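Local atomic coordinates of putative rhamnosidase (Streptomyces avermitilis, PDB entry 3W5M), a protein that hydrolyses terminal non-reducing alpha-L-rhamnose residues from alpha-L-rhamnosides such as the citrus flavonoids naringin, rutin and hesperidin, and from gum arabic. Residues S67-L72 with G939-V944; L27-A32 with V90-A95. All coordinates share one frame; numbering follows the deposited sequence.

Interaction 1 (S67-L72 with G939-V944); sequences SDDSVL and GYRQVV
Asp68 and Arg941 carry this surface contact almost alone, the arginine offering its NH2 to both the backbone and the side chain of the aspartate. Arg941 is modelled in two conformations, and what follows holds for one of them. In it, CG stands opposite the backbone N (chi1 -162°) and the chain kinks at chi2, which carries the guanidinium out to the loop 67-72. NH2 gives a weak, bent hydrogen bond to Asp68 O at 2.7 Å, the carbonyl oxygen lying oblique to the guanidinium plane. The same NH2 forms a salt bridge with Asp68 OD2 at 3.3 Å, but it lies over the carboxylate carbon, almost evenly between the two oxygens, a closeness best read with caution. The two planes are steeply inclined, 66° apart, and a single nitrogen does the touching, so this is not the flat two-pronged pairing. Asp68 holds CG between its own N and carbonyl carbon (chi1 64°), folding the carboxylate back beside the carbonyl that NH2 also approaches. The loop leads from strand 60-66 to strand 73-74, crossing between the two sheets of the N-terminal immunoglobulin-like, fibronectin type 3 domain, while Arg941 immediately precedes strand 942-945 of the C-terminal beta-sandwich; the contact joins these domains across 867 residues of sequence. Asp69 adds a looser charge: OD1 sits 4.4 Å from Arg941 NH1, near the guanidinium plane and beyond salt-bridge range. Within the loop, Asp69 N donates to Ser67 OG at 2.9 Å, closing an ST turn. Asn987 ND2 bonds Asp68 O and Ser70 OG, its backbone O accepting a weak bond from Arg941 NE.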
ATOM      1  N   SER A  67       4.803  10.047  38.221  1.00 33.51           N
ATOM      2  CA  SER A  67       5.083   9.127  37.112  1.00 33.90           C
ATOM      3  C   SER A  67       6.163   9.754  36.247  1.00 32.90           C
ATOM      4  O   SER A  67       6.226  10.985  36.130  1.00 34.02           O
ATOM      5  CB  SER A  67       3.824   8.920  36.246  1.00 33.85           C
ATOM      6  OG  SER A  67       4.127   8.143  35.088  1.00 33.61           O
ATOM      7  N   ASP A  68       7.015   8.923  35.655  1.00 32.74           N
ATOM      8  CA  ASP A  68       7.936   9.411  34.631  1.00 32.52           C
ATOM      9  C   ASP A  68       7.430   9.134  33.209  1.00 31.62           C
ATOM     10  O   ASP A  68       8.194   9.263  32.256  1.00 31.41           O
ATOM     11  CB  ASP A  68       9.357   8.848  34.821  1.00 36.75           C
ATOM     12  CG  ASP A  68       9.435   7.331  34.666  1.00 41.70           C
ATOM     13  OD1 ASP A  68       8.465   6.688  34.206  1.00 43.08           O
ATOM     14  OD2 ASP A  68      10.493   6.764  35.011  1.00 46.22           O
ATOM     15  N   ASP A  69       6.160   8.751  33.070  1.00 29.29           N
ATOM     16  CA  ASP A  69       5.572   8.484  31.746  1.00 30.71           C
ATOM     17  C   ASP A  69       5.265   9.790  31.023  1.00 26.57           C
ATOM     18  O   ASP A  69       4.591  10.668  31.565  1.00 26.23           O
ATOM     19  CB  ASP A  69       4.279   7.682  31.873  1.00 34.07           C
ATOM     20  CG  ASP A  69       4.516   6.229  32.270  1.00 37.75           C
ATOM     21  OD1 ASP A  69       5.614   5.680  32.025  1.00 41.41           O
ATOM     22  OD2 ASP A  69       3.572   5.628  32.813  1.00 42.82           O
ATOM     23  N   SER A  70       5.753   9.916  29.799  1.00 24.75           N
ATOM     24  CA  SER A  70       5.512  11.137  29.021  1.00 22.58           C
ATOM     25  C   SER A  70       5.070  10.862  27.579  1.00 23.32           C
ATOM     26  O   SER A  70       4.809  11.796  26.780  1.00 22.70           O
ATOM     27  CB  SER A  70       6.745  12.046  29.070  1.00 23.72           C
ATOM     28  OG  SER A  70       7.880  11.466  28.440  1.00 22.61           O
ATOM     29  N   VAL A  71       4.928   9.579  27.268  1.00 22.94           N
ATOM     30  CA  VAL A  71       4.594   9.137  25.918  1.00 23.77           C
ATOM     31  C   VAL A  71       3.470   8.110  25.982  1.00 22.82           C
ATOM     32  O   VAL A  71       3.539   7.127  26.760  1.00 25.14           O
ATOM     33  CB  VAL A  71       5.885   8.622  25.209  1.00 24.80           C
ATOM     34  CG1 VAL A  71       5.590   7.677  24.060  1.00 29.44           C
ATOM     35  CG2 VAL A  71       6.737   9.814  24.749  1.00 25.25           C
ATOM     36  N   LEU A  72       2.435   8.348  25.179  1.00 21.12           N
ATOM     37  CA  LEU A  72       1.273   7.432  25.009  1.00 22.35           C
ATOM     38  C   LEU A  72       0.530   7.175  26.327  1.00 24.51           C
ATOM     39  O   LEU A  72       0.178   6.025  26.661  1.00 23.22           O
ATOM     40  CB  LEU A  72       1.692   6.100  24.347  1.00 23.70           C
ATOM     41  CG  LEU A  72       2.289   6.238  22.936  1.00 24.11           C
ATOM     42  CD1 LEU A  72       2.860   4.896  22.478  1.00 24.95           C
ATOM     43  CD2 LEU A  72       1.228   6.748  21.986  1.00 23.41           C
ATOM     44  N   GLY A 939      11.137   1.861  22.966  1.00 25.06           N
ATOM     45  CA  GLY A 939      10.712   3.223  22.668  1.00 24.65           C
ATOM     46  C   GLY A 939      11.786   4.269  22.875  1.00 25.59           C
ATOM     47  O   GLY A 939      11.480   5.459  22.906  1.00 24.74           O
ATOM     48  N   TYR A 940      13.051   3.845  23.006  1.00 24.39           N
ATOM     49  CA  TYR A 940      14.184   4.765  23.181  1.00 25.67           C
ATOM     50  C   TYR A 940      14.150   5.539  24.510  1.00 25.93           C
ATOM     51  O   TYR A 940      14.742   6.626  24.614  1.00 27.75           O
ATOM     52  CB  TYR A 940      14.336   5.739  22.002  1.00 25.05           C
ATOM     53  CG  TYR A 940      14.673   5.060  20.712  1.00 25.29           C
ATOM     54  CD1 TYR A 940      13.681   4.453  19.934  1.00 25.88           C
ATOM     55  CD2 TYR A 940      16.001   5.006  20.269  1.00 26.90           C
ATOM     56  CE1 TYR A 940      13.999   3.792  18.748  1.00 28.48           C
ATOM     57  CE2 TYR A 940      16.331   4.363  19.088  1.00 29.01           C
ATOM     58  CZ  TYR A 940      15.339   3.757  18.333  1.00 30.21           C
ATOM     59  OH  TYR A 940      15.693   3.114  17.155  1.00 32.14           O
ATOM     60  N   ARG A 941      13.466   4.986  25.511  0.50 27.92           N
ATOM     61  CA  ARG A 941      13.555   5.507  26.878  0.50 30.26           C
ATOM     62  C   ARG A 941      15.021   5.561  27.314  0.50 29.11           C
ATOM     63  O   ARG A 941      15.427   6.443  28.079  0.50 29.73           O
ATOM     64  CB  ARG A 941      12.748   4.642  27.851  0.50 30.98           C
ATOM     65  CG  ARG A 941      12.456   5.349  29.164  0.50 33.15           C
ATOM     66  CD  ARG A 941      11.944   6.758  28.893  0.50 33.66           C
ATOM     67  NE  ARG A 941      11.755   7.535  30.114  0.50 34.86           N
ATOM     68  CZ  ARG A 941      10.692   7.436  30.908  0.50 35.72           C
ATOM     69  NH1 ARG A 941       9.707   6.592  30.627  0.50 33.86           N
ATOM     70  NH2 ARG A 941      10.618   8.184  31.994  0.50 37.67           N
ATOM     71  N   GLN A 942      15.792   4.587  26.842  1.00 29.00           N
ATOM     72  CA  GLN A 942      17.242   4.628  26.885  1.00 28.39           C
ATOM     73  C   GLN A 942      17.664   4.429  25.438  1.00 28.15           C
ATOM     74  O   GLN A 942      17.128   3.546  24.758  1.00 27.68           O
ATOM     75  CB  GLN A 942      17.839   3.483  27.725  1.00 28.96           C
ATOM     76  CG  GLN A 942      19.342   3.624  27.884  1.00 31.45           C
ATOM     77  CD  GLN A 942      20.053   2.327  28.256  1.00 35.76           C
ATOM     78  OE1 GLN A 942      19.787   1.253  27.692  1.00 36.29           O
ATOM     79  NE2 GLN A 942      20.983   2.427  29.196  1.00 35.24           N
ATOM     80  N   VAL A 943      18.591   5.259  24.963  1.00 24.94           N
ATOM     81  CA  VAL A 943      19.161   5.092  23.626  1.00 26.46           C
ATOM     82  C   VAL A 943      20.605   4.568  23.744  1.00 29.10           C
ATOM     83  O   VAL A 943      21.402   5.116  24.526  1.00 28.65           O
ATOM     84  CB  VAL A 943      19.063   6.399  22.777  1.00 26.36           C
ATOM     85  CG1 VAL A 943      19.781   7.561  23.438  1.00 29.24           C
ATOM     86  CG2 VAL A 943      19.574   6.189  21.360  1.00 25.75           C
ATOM     87  N   VAL A 944      20.928   3.502  23.010  1.00 26.96           N
ATOM     88  CA  VAL A 944      22.325   3.065  22.911  1.00 27.36           C
ATOM     89  C   VAL A 944      22.964   3.775  21.721  1.00 28.05           C
ATOM     90  O   VAL A 944      22.498   3.639  20.573  1.00 27.05           O
ATOM     91  CB  VAL A 944      22.461   1.542  22.749  1.00 27.46           C
ATOM     92  CG1 VAL A 944      23.928   1.153  22.623  1.00 30.38           C
ATOM     93  CG2 VAL A 944      21.801   0.794  23.896  1.00 28.13           C
TER

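Interaction 2 (L27-A32 with V90-A95)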
ATOM      1  N   LEU A  27      -1.994  10.264  24.975  1.00 18.96           N
ATOM      2  CA  LEU A  27      -1.438  11.613  24.906  1.00 20.07           C
ATOM      3  C   LEU A  27       0.078  11.536  25.060  1.00 19.73           C
ATOM      4  O   LEU A  27       0.592  10.700  25.836  1.00 21.92           O
ATOM      5  CB  LEU A  27      -2.033  12.429  26.069  1.00 19.24           C
ATOM      6  CG  LEU A  27      -3.569  12.516  26.124  1.00 20.59           C
ATOM      7  CD1 LEU A  27      -3.981  13.262  27.389  1.00 21.94           C
ATOM      8  CD2 LEU A  27      -4.086  13.229  24.900  1.00 20.75           C
ATOM      9  N   SER A  28       0.804  12.395  24.340  1.00 20.09           N
ATOM     10  CA  SER A  28       2.264  12.424  24.425  1.00 20.56           C
ATOM     11  C   SER A  28       2.775  13.851  24.545  1.00 21.48           C
ATOM     12  O   SER A  28       2.210  14.767  23.922  1.00 19.71           O
ATOM     13  CB  SER A  28       2.903  11.778  23.189  1.00 21.71           C
ATOM     14  OG  SER A  28       2.648  10.361  23.140  1.00 23.50           O
ATOM     15  N   TRP A  29       3.834  14.042  25.320  1.00 21.56           N
ATOM     16  CA  TRP A  29       4.434  15.385  25.496  1.00 22.85           C
ATOM     17  C   TRP A  29       5.967  15.374  25.436  1.00 24.56           C
ATOM     18  O   TRP A  29       6.643  15.341  26.464  1.00 24.99           O
ATOM     19  CB  TRP A  29       3.886  16.115  26.744  1.00 22.89           C
ATOM     20  CG  TRP A  29       3.833  15.294  28.024  1.00 22.99           C
ATOM     21  CD1 TRP A  29       4.820  15.164  28.962  1.00 23.49           C
ATOM     22  CD2 TRP A  29       2.720  14.533  28.509  1.00 21.76           C
ATOM     23  NE1 TRP A  29       4.392  14.343  29.985  1.00 22.40           N
ATOM     24  CE2 TRP A  29       3.114  13.950  29.735  1.00 21.39           C
ATOM     25  CE3 TRP A  29       1.434  14.267  28.012  1.00 20.81           C
ATOM     26  CZ2 TRP A  29       2.270  13.132  30.488  1.00 20.20           C
ATOM     27  CZ3 TRP A  29       0.574  13.484  28.781  1.00 21.84           C
ATOM     28  CH2 TRP A  29       1.005  12.908  29.997  1.00 21.45           C
ATOM     29  N   PRO A  30       6.519  15.411  24.213  1.00 24.00           N
ATOM     30  CA  PRO A  30       7.963  15.615  24.112  1.00 25.35           C
ATOM     31  C   PRO A  30       8.329  16.898  24.883  1.00 24.85           C
ATOM     32  O   PRO A  30       7.542  17.869  24.905  1.00 23.95           O
ATOM     33  CB  PRO A  30       8.193  15.808  22.600  1.00 25.09           C
ATOM     34  CG  PRO A  30       6.951  15.308  21.918  1.00 24.36           C
ATOM     35  CD  PRO A  30       5.836  15.477  22.910  1.00 23.84           C
ATOM     36  N   MET A  31       9.474  16.899  25.548  1.00 23.97           N
ATOM     37  CA  MET A  31       9.896  18.089  26.281  1.00 24.49           C
ATOM     38  C   MET A  31      11.251  18.584  25.767  1.00 25.33           C
ATOM     39  O   MET A  31      12.017  17.819  25.199  1.00 25.66           O
ATOM     40  CB  MET A  31       9.960  17.797  27.774  1.00 24.33           C
ATOM     41  CG  MET A  31       8.596  17.621  28.451  1.00 26.95           C
ATOM     42  SD  MET A  31       8.769  16.603  29.950  1.00 31.44           S
ATOM     43  CE  MET A  31       8.950  14.966  29.238  1.00 29.22           C
ATOM     44  N   ALA A  32      11.528  19.870  25.955  1.00 26.60           N
ATOM     45  CA  ALA A  32      12.817  20.446  25.544  1.00 28.58           C
ATOM     46  C   ALA A  32      13.438  21.199  26.698  1.00 28.42           C
ATOM     47  O   ALA A  32      12.732  21.808  27.501  1.00 30.09           O
ATOM     48  CB  ALA A  32      12.637  21.369  24.344  1.00 30.57           C
ATOM     49  N   VAL A  90      -1.028  20.058  29.150  1.00 26.37           N
ATOM     50  CA  VAL A  90      -0.293  19.307  30.162  1.00 24.63           C
ATOM     51  C   VAL A  90       0.857  20.185  30.704  1.00 27.15           C
ATOM     52  O   VAL A  90       1.343  21.110  30.021  1.00 28.44           O
ATOM     53  CB  VAL A  90       0.258  17.968  29.581  1.00 26.69           C
ATOM     54  CG1 VAL A  90       1.243  18.203  28.433  1.00 26.46           C
ATOM     55  CG2 VAL A  90       0.890  17.106  30.648  1.00 23.81           C
ATOM     56  N   ARG A  91       1.257  19.894  31.929  1.00 25.76           N
ATOM     57  CA  ARG A  91       2.447  20.476  32.531  1.00 30.49           C
ATOM     58  C   ARG A  91       3.108  19.371  33.306  1.00 29.06           C
ATOM     59  O   ARG A  91       2.467  18.380  33.662  1.00 29.01           O
ATOM     60  CB  ARG A  91       2.129  21.682  33.440  1.00 30.47           C
ATOM     61  CG  ARG A  91       1.281  21.363  34.655  1.00 32.47           C
ATOM     62  CD  ARG A  91       1.433  22.478  35.678  1.00 35.65           C
ATOM     63  NE  ARG A  91       0.516  22.310  36.793  1.00 37.83           N
ATOM     64  CZ  ARG A  91       0.277  23.250  37.700  1.00 41.22           C
ATOM     65  NH1 ARG A  91       0.894  24.423  37.600  1.00 36.61           N
ATOM     66  NH2 ARG A  91      -0.575  23.011  38.698  1.00 39.09           N
ATOM     67  N   VAL A  92       4.407  19.511  33.522  1.00 28.35           N
ATOM     68  CA  VAL A  92       5.163  18.478  34.200  1.00 29.00           C
ATOM     69  C   VAL A  92       6.046  19.104  35.265  1.00 32.75           C
ATOM     70  O   VAL A  92       6.305  20.320  35.244  1.00 36.14           O
ATOM     71  CB  VAL A  92       6.086  17.726  33.205  1.00 29.14           C
ATOM     72  CG1 VAL A  92       5.288  17.064  32.089  1.00 26.26           C
ATOM     73  CG2 VAL A  92       7.112  18.682  32.620  1.00 29.09           C
ATOM     74  N   TRP A  93       6.523  18.249  36.153  1.00 31.24           N
ATOM     75  CA  TRP A  93       7.493  18.587  37.179  1.00 37.19           C
ATOM     76  C   TRP A  93       8.788  17.828  36.893  1.00 37.74           C
ATOM     77  O   TRP A  93       8.774  16.600  36.707  1.00 40.62           O
ATOM     78  CB  TRP A  93       6.947  18.210  38.564  1.00 34.78           C
ATOM     79  CG  TRP A  93       5.808  19.109  39.012  1.00 36.49           C
ATOM     80  CD1 TRP A  93       5.889  20.154  39.906  1.00 37.54           C
ATOM     81  CD2 TRP A  93       4.426  19.054  38.589  1.00 35.85           C
ATOM     82  NE1 TRP A  93       4.654  20.746  40.051  1.00 37.58           N
ATOM     83  CE2 TRP A  93       3.742  20.093  39.259  1.00 35.93           C
ATOM     84  CE3 TRP A  93       3.704  18.226  37.714  1.00 34.82           C
ATOM     85  CZ2 TRP A  93       2.365  20.330  39.071  1.00 36.31           C
ATOM     86  CZ3 TRP A  93       2.347  18.463  37.529  1.00 32.92           C
ATOM     87  CH2 TRP A  93       1.688  19.496  38.211  1.00 34.33           C
ATOM     88  N   ASP A  94       9.902  18.560  36.838  1.00 36.23           N
ATOM     89  CA  ASP A  94      11.226  17.935  36.688  1.00 39.29           C
ATOM     90  C   ASP A  94      11.611  17.188  37.969  1.00 38.16           C
ATOM     91  O   ASP A  94      10.861  17.201  38.934  1.00 42.34           O
ATOM     92  CB  ASP A  94      12.285  18.969  36.276  1.00 38.36           C
ATOM     93  CG  ASP A  94      12.377  20.150  37.246  1.00 43.31           C
ATOM     94  OD1 ASP A  94      12.207  19.946  38.469  1.00 42.47           O
ATOM     95  OD2 ASP A  94      12.623  21.288  36.783  1.00 44.82           O
ATOM     96  N   ALA A  95      12.778  16.554  37.986  1.00 39.12           N
ATOM     97  CA  ALA A  95      13.203  15.741  39.133  1.00 42.14           C
ATOM     98  C   ALA A  95      13.471  16.539  40.425  1.00 43.44           C
ATOM     99  O   ALA A  95      13.631  15.954  41.489  1.00 44.88           O
ATOM    100  CB  ALA A  95      14.416  14.909  38.760  1.00 39.85           C
TER
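Val90 lies against Trp29, one methyl over the indole and the other at the root of its side chain. CG2 hangs above the six-membered ring of Trp29, 3.8 Å from its centroid and only 10° off the normal, a textbook CH-pi contact. Alongside it, Val90 CG1 reaches Trp29 CB at 3.8 Å. Trp29 keeps CG between its backbone N and carbonyl carbon (chi1 47°), and this presents a broad ring face to the valine, the two side chains crossing at about a right angle. Arg91 turns its side chain the other way, and Val92 is the next to point inward. Its CG1 touches the pyrrole part of the indole obliquely, 3.6 Å from Trp29 NE1, whose N-H is bonded to Gln40 OE1. The other branch, Val92 CG2, meets Met31 SD at 3.8 Å. If Trp29 were exchanged for an alanine, Val90 CG2 and Val92 CG1 would probably lose the ring they pack on, a gap would open between the sheets, and Gln40 OE1 would lose its indole donor. The facing backbones stand well apart, with Trp29 CA 7.7 Å from Val90 CA, a spacing bridged by side chains alone. This is the core of a two-sheet beta-sandwich, strand 26-32 in one sheet and strand 85-94 in the other, with an inward tryptophan as in fibronectin type 3 domains.

Overall arrangement
Interactions 1 and 2 lie with their centres 11 Å apart, and the loop 67-72 links them: its outer side meets the C-terminal domain, while its backbone runs along strand 26-32. Ser70 O probably accepts a hydrogen bond from Trp29 N at 2.9 Å, and Leu72 N probably donates one to Ser28 OG at the same distance. Asp69 O also packs on Trp29 CZ2 at 3.6 Å. Gln40 ties the two further, its NE2 bonding Ser67 O and Asp69 O while OE1 takes the indole N-H. The loop thus touches both the core tryptophan and the C-terminal domain. Both contacts lie away from the rhamnose-binding catalytic site and the calcium site of CBM67.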